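Local coordinates for protein putative enoyl-CoA hydratase/isomerase (PDB 3RSI) that is an enoyl-CoA hydratase/isomerase family protein that probably acts as a hydro-lyase in lipid metabolism and assembles from three copies of its chain, at residues B[15-20]-B[51-55]; B[8-12]-B[34-40]; B[94-98]-B[147-153]. One frame throughout, in Å; residues are numbered along the deposited sequence.

How the contacts relate
Contacts 1 and 2 illustrate how one compact unit, a small sheet with a helix packed on it, is tied at both ends. They share strand 11-16, their centres about 20 Å apart: contact 2 sets the start of that strand and the residues before it against the first turns of helix 35-50, and contact 1 sets the hairpin turn against the loop after the helix. Contact 3 lies across the chain's centre, about 48 Å from contact 1 and 46 Å from contact 2 between centres. All three are partly buried and touch the second subunit. Contact 1 combines a backbone bond with a salt bridge, contact 2 relies on polar side chains and water, and contact 3 uses an arginine that also pairs with the third subunit.

Contact 1. Residues B[15-20]-B[51-55]; sequences RDGPVV and DDGIR
Pro18 O is approached by two groups of 51-55. Arg55 N donates to it at 2.8 Å, in the carbonyl plane, and the CA-H of Ile54 adds a weaker contact. A second CA-H contact runs the other way, Pro18 CA lying 3.3 Å from Gly53 O, a sign of how closely the two backbones approach. Arg15 carries the side-chain part. Its chain bends at chi2 (78°), turning the guanidinium over Ile54, whose CG1 sits 3.6 Å above the centre of one face. Gly17 O lies in the guanidinium plane and takes Arg15 NE at 2.7 Å, which fixes the rotation of the group, and Arg15 NH1 forms a salt bridge with Asp51 OD2 at 2.9 Å. The carboxylate is met from above its plane, the two planes standing 73° apart, while its OD1 takes Gly53 N in an Asx turn. Val20 CG1 packs on Ile54 CG2. Arg55 NH1 donates to Val205 O of the second subunit. The type II' turn from Asp16 to Val19, joining strands 11-16 and 19-24, thus meets the type I turn from Asp51 to Ile54, where the beta-alpha-beta crossover leaves helix 35-50 for strand 56-61, parallel to strand 19-24.

Contact 2. Residues B[8-12]-B[34-40]; sequences ARELL and STNMVSQ
The guanidinium of Arg9 and the side-chain amide of Gln40 are stacked, their planes 10° apart, with Gln40 CD 3.8 Å above the centre of one guanidinium face. At the edge, in plane, a water accepts from Arg9 NH1 and donates to Gln40 O. A bend at chi3 (84°) folds the arginine back on its own segment, where NE and NH1 both grip Leu11 O side-on from opposite faces of the carbonyl plane. The amide is held too: Gln40 OE1 accepts from Leu11 N at 2.8 Å, and Gln40 NE2 gives to a second water, which also takes Glu10 N. Here the first turns of helix 35-50 lie against the start of strand 11-16 and the residues just before it, near the N-terminus of a crotonase-family chain. Ser34 is the N-cap, its OG accepting from Met37 N at 3.1 Å. The same hydroxyl donates to Glu10 OE1, although the refined separation of 2.4 Å is doubtful in detail. Glu10 crosses Asn36 at about a right angle, and the first helical turn might favour its negative charge. Met37 CE lies 3.6 Å from Glu10 O and Leu11 CD2 3.7 Å from Gln40 O, while both side chains also touch Met24 of strand 19-24.

Contact 3. Residues B[94-98]-B[147-153]; sequences GLLLS and GAGSMVR
Arg153 reaches from helix 150-157 to the carbonyl of Leu96. From CB, which points toward 94-98, CG leaves anti to the carbonyl carbon, and the chain then runs extended from CG to NE, passing over Gly149 before it arrives at the opposing loop. CZ comes within 3.8 Å of Leu96 O, and Arg153 NH1 lies 3.5 Å from Leu96 O, with Leu97 CD1 farther off at 4.1 Å. The tip, NH2, donates to Leu96 O at 3.2 Å with an angle of 146° at the hydrogen, arriving in the carbonyl plane on a lone pair, with the oxygen tilted 21° from the guanidinium plane. Leu97 O also lies 3.2 Å from Arg153 NH2. The same nitrogen forms a salt bridge with Glu227 of the third subunit, a charged partner that ties the local contact to the trimer. Leu96 O is a double acceptor, since Gln123 NE2 also gives to it.

A Schellman motif closes helix 88-94: Leu96, the first residue past it to leave helical angles, has positive phi, and its carbonyl is the one the arginine meets. Across the contact, Gly149 is the N-cap of helix 150-157. Its positive phi suits a residue without a side chain, and the bare backbone lets Leu97 settle close by. Leu97 has CG anti to its backbone N (chi1 -170°), which carries the isobutyl group over the 147-149 backbone: CD1 lies 3.4 Å from Ala148 C and 3.5 Å from Gly149 N, while CD2 stands 3.8 Å from Ala148 CA. Glu119 of helix 116-121 accepts from Ala148 N and bonds to Ser150 OG. Arg231 of the third subunit packs on Leu97, and Trp45 of the second subunit donates through NE1 to Gly94 O and packs on Leu96.

Contact 1. Residues B[15-20]-B[51-55]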
# COMPACT_ATOMS: atom_id res chain seq x y z
N ARG B 15 22.56 -25.81 -4.38
CA ARG B 15 23.48 -24.67 -4.31
C ARG B 15 24.11 -24.43 -5.68
O ARG B 15 24.72 -25.34 -6.24
CB ARG B 15 24.56 -24.97 -3.27
CG ARG B 15 25.57 -23.88 -3.06
CD ARG B 15 25.07 -22.74 -2.21
NE ARG B 15 26.16 -21.82 -1.88
CZ ARG B 15 26.87 -21.84 -0.75
NH1 ARG B 15 26.61 -22.71 0.21
NH2 ARG B 15 27.84 -20.95 -0.57
N ASP B 16 23.94 -23.23 -6.24
CA ASP B 16 24.59 -22.79 -7.48
C ASP B 16 25.43 -21.53 -7.20
O ASP B 16 24.98 -20.40 -7.38
CB ASP B 16 23.52 -22.47 -8.55
CG ASP B 16 24.13 -22.02 -9.90
OD1 ASP B 16 25.24 -22.47 -10.23
OD2 ASP B 16 23.49 -21.22 -10.63
N GLY B 17 26.66 -21.74 -6.74
CA GLY B 17 27.51 -20.63 -6.34
C GLY B 17 26.88 -19.86 -5.19
O GLY B 17 26.48 -20.46 -4.20
N PRO B 18 26.75 -18.52 -5.32
CA PRO B 18 26.16 -17.74 -4.23
C PRO B 18 24.62 -17.83 -4.09
O PRO B 18 24.05 -17.22 -3.19
CB PRO B 18 26.56 -16.31 -4.57
CG PRO B 18 26.66 -16.32 -6.07
CD PRO B 18 27.17 -17.67 -6.44
N VAL B 19 23.96 -18.58 -4.98
CA VAL B 19 22.49 -18.74 -4.96
C VAL B 19 22.08 -20.15 -4.46
O VAL B 19 22.72 -21.15 -4.80
CB VAL B 19 21.92 -18.49 -6.39
CG1 VAL B 19 20.37 -18.58 -6.43
CG2 VAL B 19 22.39 -17.14 -6.92
N VAL B 20 21.05 -20.22 -3.63
CA VAL B 20 20.43 -21.49 -3.24
C VAL B 20 19.03 -21.49 -3.83
O VAL B 20 18.34 -20.46 -3.78
CB VAL B 20 20.36 -21.71 -1.68
CG1 VAL B 20 19.95 -20.45 -0.97
CG2 VAL B 20 19.36 -22.82 -1.32
N ASP B 51 25.54 -19.07 6.29
CA ASP B 51 26.59 -19.12 5.29
C ASP B 51 26.72 -17.79 4.55
O ASP B 51 25.91 -17.48 3.67
CB ASP B 51 26.34 -20.28 4.33
CG ASP B 51 27.50 -20.55 3.40
OD1 ASP B 51 28.38 -19.67 3.26
OD2 ASP B 51 27.52 -21.64 2.79
N ASP B 52 27.75 -17.01 4.90
CA ASP B 52 28.02 -15.71 4.29
C ASP B 52 28.14 -15.76 2.75
O ASP B 52 27.84 -14.77 2.09
CB ASP B 52 29.31 -15.11 4.87
CG ASP B 52 29.13 -14.51 6.26
OD1 ASP B 52 27.99 -14.37 6.75
OD2 ASP B 52 30.17 -14.15 6.85
N GLY B 53 28.59 -16.89 2.22
CA GLY B 53 28.69 -17.11 0.77
C GLY B 53 27.36 -17.26 0.04
O GLY B 53 27.29 -17.19 -1.20
N ILE B 54 26.28 -17.49 0.79
CA ILE B 54 24.95 -17.48 0.18
C ILE B 54 24.46 -16.04 0.15
O ILE B 54 24.27 -15.43 1.20
CB ILE B 54 23.96 -18.38 0.94
CG1 ILE B 54 24.45 -19.82 0.94
CG2 ILE B 54 22.58 -18.29 0.29
CD1 ILE B 54 23.50 -20.81 1.61
N ARG B 55 24.28 -15.49 -1.05
CA ARG B 55 23.83 -14.09 -1.22
C ARG B 55 22.35 -13.91 -1.62
O ARG B 55 21.80 -12.81 -1.52
CB ARG B 55 24.74 -13.38 -2.22
CG ARG B 55 26.20 -13.19 -1.71
CD ARG B 55 26.99 -12.32 -2.69
NE ARG B 55 28.41 -12.21 -2.37
CZ ARG B 55 29.27 -11.39 -2.98
NH1 ARG B 55 28.88 -10.56 -3.96
NH2 ARG B 55 30.55 -11.37 -2.60

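Contact 2. Residues B[8-12]-B[34-40]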
# COMPACT_ATOMS: atom_id res chain seq x y z
N ALA B 8 13.82 -37.08 -4.11
CA ALA B 8 12.57 -37.52 -3.41
C ALA B 8 12.24 -36.66 -2.19
O ALA B 8 11.07 -36.59 -1.79
CB ALA B 8 12.68 -38.99 -3.00
N ARG B 9 13.26 -36.01 -1.59
CA ARG B 9 13.06 -35.14 -0.41
C ARG B 9 11.93 -34.13 -0.66
O ARG B 9 11.72 -33.73 -1.79
CB ARG B 9 14.36 -34.39 -0.07
CG ARG B 9 14.66 -34.33 1.41
CD ARG B 9 16.05 -33.74 1.70
NE ARG B 9 15.98 -32.29 1.71
CZ ARG B 9 16.15 -31.50 2.77
NH1 ARG B 9 16.02 -30.19 2.62
NH2 ARG B 9 16.47 -31.98 3.98
N GLU B 10 11.20 -33.73 0.38
CA GLU B 10 10.03 -32.86 0.20
C GLU B 10 10.41 -31.41 -0.05
O GLU B 10 9.64 -30.65 -0.66
CB GLU B 10 9.06 -32.98 1.38
CG GLU B 10 8.39 -34.33 1.46
CD GLU B 10 7.57 -34.48 2.70
OE1 GLU B 10 6.63 -33.69 2.87
OE2 GLU B 10 7.86 -35.37 3.52
N LEU B 11 11.60 -31.03 0.42
CA LEU B 11 12.19 -29.76 0.00
C LEU B 11 13.58 -30.02 -0.59
O LEU B 11 14.51 -30.42 0.14
CB LEU B 11 12.27 -28.80 1.17
CG LEU B 11 12.69 -27.36 0.89
CD1 LEU B 11 11.56 -26.60 0.20
CD2 LEU B 11 13.10 -26.65 2.20
N LEU B 12 13.70 -29.83 -1.90
CA LEU B 12 14.99 -29.93 -2.56
C LEU B 12 15.83 -28.67 -2.31
O LEU B 12 15.32 -27.56 -2.38
CB LEU B 12 14.84 -30.16 -4.06
CG LEU B 12 14.02 -31.38 -4.48
CD1 LEU B 12 13.83 -31.40 -6.00
CD2 LEU B 12 14.69 -32.66 -3.99
N SER B 34 3.87 -29.83 4.28
CA SER B 34 3.69 -30.90 5.27
C SER B 34 4.57 -30.56 6.46
O SER B 34 5.46 -29.71 6.35
CB SER B 34 4.12 -32.23 4.68
OG SER B 34 5.50 -32.19 4.33
N THR B 35 4.35 -31.23 7.59
CA THR B 35 5.16 -31.01 8.78
C THR B 35 6.63 -31.23 8.42
O THR B 35 7.49 -30.45 8.81
CB THR B 35 4.76 -31.95 9.91
OG1 THR B 35 4.85 -33.30 9.44
CG2 THR B 35 3.33 -31.67 10.36
N ASN B 36 6.88 -32.27 7.65
CA ASN B 36 8.21 -32.59 7.15
C ASN B 36 8.88 -31.47 6.35
O ASN B 36 10.03 -31.12 6.61
CB ASN B 36 8.11 -33.81 6.23
CG ASN B 36 9.23 -34.75 6.39
OD1 ASN B 36 10.39 -34.33 6.45
ND2 ASN B 36 8.92 -36.05 6.44
N MET B 37 8.17 -30.97 5.35
CA MET B 37 8.63 -29.87 4.52
C MET B 37 8.89 -28.65 5.39
O MET B 37 9.87 -27.94 5.18
CB MET B 37 7.60 -29.53 3.42
CG MET B 37 8.18 -28.64 2.33
SD MET B 37 7.00 -28.01 1.17
CE MET B 37 6.41 -29.56 0.47
N VAL B 38 8.02 -28.39 6.35
CA VAL B 38 8.19 -27.22 7.20
C VAL B 38 9.44 -27.35 8.06
O VAL B 38 10.20 -26.39 8.19
CB VAL B 38 6.94 -26.89 8.04
CG1 VAL B 38 7.24 -25.76 9.03
CG2 VAL B 38 5.76 -26.51 7.14
N SER B 39 9.70 -28.53 8.63
CA SER B 39 10.99 -28.78 9.33
C SER B 39 12.19 -28.57 8.40
O SER B 39 13.20 -27.98 8.81
CB SER B 39 11.06 -30.20 9.90
OG SER B 39 9.99 -30.37 10.82
N GLN B 40 12.07 -29.04 7.16
CA GLN B 40 13.15 -28.89 6.20
C GLN B 40 13.33 -27.41 5.82
O GLN B 40 14.45 -26.96 5.61
CB GLN B 40 12.91 -29.77 4.96
CG GLN B 40 13.05 -31.28 5.26
CD GLN B 40 12.60 -32.17 4.11
OE1 GLN B 40 12.14 -31.68 3.07
NE2 GLN B 40 12.73 -33.50 4.29
O HOH W 1 16.42 -28.35 4.56
O HOH W 2 11.70 -35.62 2.89

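Contact 3. Residues B[94-98]-B[147-153]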
# COMPACT_ATOMS: atom_id res chain seq x y z
N GLY B 94 -22.51 5.57 12.73
CA GLY B 94 -23.16 5.64 11.42
C GLY B 94 -22.19 5.81 10.26
O GLY B 94 -22.31 5.15 9.21
N LEU B 95 -21.23 6.71 10.45
CA LEU B 95 -20.17 6.99 9.48
C LEU B 95 -19.10 5.92 9.42
O LEU B 95 -18.16 6.04 8.61
CB LEU B 95 -19.50 8.34 9.80
CG LEU B 95 -20.37 9.60 9.70
CD1 LEU B 95 -19.56 10.85 10.04
CD2 LEU B 95 -20.96 9.72 8.30
N LEU B 96 -19.21 4.89 10.25
CA LEU B 96 -18.14 3.89 10.44
C LEU B 96 -16.78 4.55 10.73
O LEU B 96 -15.71 4.07 10.30
CB LEU B 96 -18.06 2.97 9.22
CG LEU B 96 -19.30 2.09 9.01
CD1 LEU B 96 -19.13 1.24 7.78
CD2 LEU B 96 -19.58 1.22 10.25
N LEU B 97 -16.83 5.68 11.45
CA LEU B 97 -15.64 6.39 11.84
C LEU B 97 -15.08 5.77 13.13
O LEU B 97 -13.90 5.46 13.22
CB LEU B 97 -15.96 7.86 12.03
CG LEU B 97 -14.78 8.82 12.21
CD1 LEU B 97 -13.69 8.49 11.21
CD2 LEU B 97 -15.25 10.28 12.08
N SER B 98 -15.92 5.61 14.13
CA SER B 98 -15.53 4.95 15.37
C SER B 98 -16.03 3.52 15.46
O SER B 98 -15.88 2.89 16.49
CB SER B 98 -16.07 5.74 16.56
OG SER B 98 -17.48 5.70 16.58
N GLY B 147 -12.36 14.81 7.08
CA GLY B 147 -12.01 14.40 8.44
C GLY B 147 -12.88 13.29 9.00
O GLY B 147 -12.94 13.09 10.21
N ALA B 148 -13.55 12.56 8.13
CA ALA B 148 -14.28 11.34 8.53
C ALA B 148 -13.42 10.10 8.25
O ALA B 148 -13.90 9.09 7.71
CB ALA B 148 -15.64 11.27 7.84
N GLY B 149 -12.14 10.18 8.60
CA GLY B 149 -11.23 9.04 8.51
C GLY B 149 -10.29 9.00 7.32
O GLY B 149 -9.34 8.21 7.34
N SER B 150 -10.55 9.82 6.29
CA SER B 150 -9.80 9.73 5.02
C SER B 150 -8.33 10.08 5.16
O SER B 150 -7.47 9.48 4.50
CB SER B 150 -10.42 10.60 3.93
OG SER B 150 -11.72 10.13 3.56
N MET B 151 -8.04 11.04 6.03
CA MET B 151 -6.66 11.50 6.19
C MET B 151 -5.81 10.46 6.92
O MET B 151 -4.66 10.28 6.60
CB MET B 151 -6.62 12.87 6.85
CG MET B 151 -7.27 13.94 5.95
SD MET B 151 -7.30 15.61 6.61
CE MET B 151 -8.61 15.46 7.81
N VAL B 152 -6.42 9.74 7.86
CA VAL B 152 -5.80 8.55 8.49
C VAL B 152 -5.68 7.38 7.49
O VAL B 152 -4.60 6.81 7.32
CB VAL B 152 -6.65 8.10 9.69
CG1 VAL B 152 -6.21 6.72 10.22
CG2 VAL B 152 -6.62 9.16 10.81
N ARG B 153 -6.78 7.08 6.80
CA ARG B 153 -6.96 5.79 6.13
C ARG B 153 -6.52 5.70 4.68
O ARG B 153 -6.02 4.67 4.28
CB ARG B 153 -8.42 5.35 6.18
CG ARG B 153 -8.90 5.00 7.55
CD ARG B 153 -10.39 5.12 7.62
NE ARG B 153 -10.91 4.68 8.90
CZ ARG B 153 -12.16 4.83 9.29
NH1 ARG B 153 -13.02 5.47 8.50
NH2 ARG B 153 -12.56 4.38 10.47